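Plasmodesmata-located protein 5 (Arabidopsis thaliana, PDB 6GRE) modulates cell-to-cell trafficking in plants, restricting plasmodesmata permeability through callose deposition during salicylic acid-triggered immune responses. Local coordinates at residues K17-P20 with S21-Y24. Residues are numbered along the deposited sequence; the frame is centred on the assembly and turned at random.
Sequences KFSP and SSGY
F18 meets Y24 ring to ring: F18 CD2 lies 3.3 Å from Y24 CD2, and Y24 CE2 is also near F18 CD2. The centroids are 5.5 Å apart and the planes inclined at 38°, an oblique pairing. With CG between its backbone N and carbonyl carbon, the phenyl group is directed at the start of helix 23-38, where it also touches L28. Y24 OH hydrogen-bonds Y94 O. At S19 the polar part of the contact begins. Its carbonyl oxygen accepts two hydrogen bonds from S22: the hydroxyl OG donates to S19 O over 2.7 Å, in the carbonyl plane and on a lone pair, while S22 N reaches S19 O at 3.1 Å from above that plane, with an N-H...O angle of 146°. S19 OG adds a 3.3 Å approach to S22 CB. P20 then occupies the second position of the turn, and S21, with a positive phi of 62° at the third, is as expected in a type II turn. The chain thus passes from the loop after strand 10-13 into helix 23-38 of the first Gnk2-homologous domain by a type II beta turn whose last residue, S22, is the helix N-cap, its OG making a weak hydrogen bond with E25 N.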
ATOM      1  N   LYS A  17       9.612  19.975  -4.817  1.00 32.37           N
ATOM      2  CA  LYS A  17      10.886  19.277  -5.050  1.00 31.48           C
ATOM      3  C   LYS A  17      11.949  19.774  -4.067  1.00 34.19           C
ATOM      4  O   LYS A  17      11.965  20.947  -3.686  1.00 33.66           O
ATOM      5  CB  LYS A  17      11.419  19.498  -6.468  1.00 33.78           C
ATOM      6  CG  LYS A  17      10.445  19.260  -7.612  1.00 36.02           C
ATOM      7  CD  LYS A  17       9.709  17.940  -7.527  1.00 39.46           C
ATOM      8  CE  LYS A  17       8.796  17.698  -8.706  1.00 43.50           C
ATOM      9  NZ  LYS A  17       9.550  17.216  -9.884  1.00 47.46           N
ATOM     10  N   PHE A  18      12.849  18.859  -3.689  1.00 30.20           N
ATOM     11  CA  PHE A  18      14.011  19.173  -2.870  1.00 32.08           C
ATOM     12  C   PHE A  18      15.133  19.614  -3.809  1.00 33.93           C
ATOM     13  O   PHE A  18      15.028  19.406  -5.014  1.00 32.50           O
ATOM     14  CB  PHE A  18      14.438  17.980  -2.018  1.00 29.86           C
ATOM     15  CG  PHE A  18      14.627  16.686  -2.767  1.00 27.17           C
ATOM     16  CD1 PHE A  18      15.722  16.494  -3.584  1.00 26.41           C
ATOM     17  CD2 PHE A  18      13.719  15.650  -2.628  1.00 24.18           C
ATOM     18  CE1 PHE A  18      15.907  15.295  -4.254  1.00 24.78           C
ATOM     19  CE2 PHE A  18      13.914  14.449  -3.289  1.00 24.90           C
ATOM     20  CZ  PHE A  18      15.005  14.272  -4.099  1.00 25.93           C
ATOM     21  N   SER A  19      16.183  20.220  -3.246  1.00 38.39           N
ATOM     22  CA  SER A  19      17.244  20.783  -4.070  1.00 41.96           C
ATOM     23  C   SER A  19      18.285  19.709  -4.369  1.00 42.15           C
ATOM     24  O   SER A  19      18.493  18.802  -3.571  1.00 36.94           O
ATOM     25  CB  SER A  19      17.859  22.006  -3.439  1.00 45.52           C
ATOM     26  OG  SER A  19      17.981  21.862  -2.034  1.00 49.11           O
ATOM     27  N   PRO A  20      18.970  19.800  -5.529  1.00 44.75           N
ATOM     28  CA  PRO A  20      19.973  18.812  -5.934  1.00 41.44           C
ATOM     29  C   PRO A  20      21.130  18.688  -4.938  1.00 38.65           C
ATOM     30  O   PRO A  20      21.711  19.702  -4.511  1.00 38.73           O
ATOM     31  CB  PRO A  20      20.500  19.353  -7.274  1.00 44.84           C
ATOM     32  CG  PRO A  20      20.165  20.831  -7.239  1.00 45.25           C
ATOM     33  CD  PRO A  20      18.848  20.901  -6.496  1.00 46.23           C
ATOM     34  N   SER A  21      21.423  17.442  -4.550  1.00 30.34           N
ATOM     35  CA  SER A  21      22.493  17.102  -3.651  1.00 30.17           C
ATOM     36  C   SER A  21      22.299  17.747  -2.266  1.00 27.93           C
ATOM     37  O   SER A  21      23.235  17.865  -1.480  1.00 28.70           O
ATOM     38  CB  SER A  21      23.813  17.422  -4.301  1.00 32.73           C
ATOM     39  OG  SER A  21      23.979  16.564  -5.424  1.00 34.90           O
ATOM     40  N   SER A  22      21.040  18.067  -1.933  1.00 25.77           N
ATOM     41  CA  SER A  22      20.660  18.573  -0.630  1.00 27.20           C
ATOM     42  C   SER A  22      20.681  17.440   0.386  1.00 22.89           C
ATOM     43  O   SER A  22      20.681  16.259   0.028  1.00 21.77           O
ATOM     44  CB  SER A  22      19.279  19.186  -0.672  1.00 31.53           C
ATOM     45  OG  SER A  22      18.311  18.187  -0.989  1.00 34.95           O
ATOM     46  N   GLY A  23      20.663  17.807   1.661  1.00 20.44           N
ATOM     47  CA  GLY A  23      20.603  16.855   2.711  1.00 19.32           C
ATOM     48  C   GLY A  23      19.365  15.962   2.579  1.00 18.55           C
ATOM     49  O   GLY A  23      19.450  14.787   2.904  1.00 18.70           O
ATOM     50  N   TYR A  24      18.239  16.567   2.209  1.00 20.23           N
ATOM     51  CA  TYR A  24      16.991  15.784   2.040  1.00 19.42           C
ATOM     52  C   TYR A  24      17.236  14.654   1.040  1.00 20.17           C
ATOM     53  O   TYR A  24      16.915  13.491   1.354  1.00 20.17           O
ATOM     54  CB  TYR A  24      15.814  16.650   1.604  1.00 19.98           C
ATOM     55  CG  TYR A  24      14.511  15.904   1.690  1.00 21.84           C
ATOM     56  CD1 TYR A  24      13.831  15.874   2.884  1.00 21.36           C
ATOM     57  CD2 TYR A  24      14.042  15.138   0.641  1.00 20.52           C
ATOM     58  CE1 TYR A  24      12.639  15.180   3.005  1.00 22.50           C
ATOM     59  CE2 TYR A  24      12.859  14.426   0.748  1.00 20.53           C
ATOM     60  CZ  TYR A  24      12.165  14.449   1.940  1.00 22.82           C
ATOM     61  OH  TYR A  24      10.969  13.791   2.098  1.00 22.27           O
TER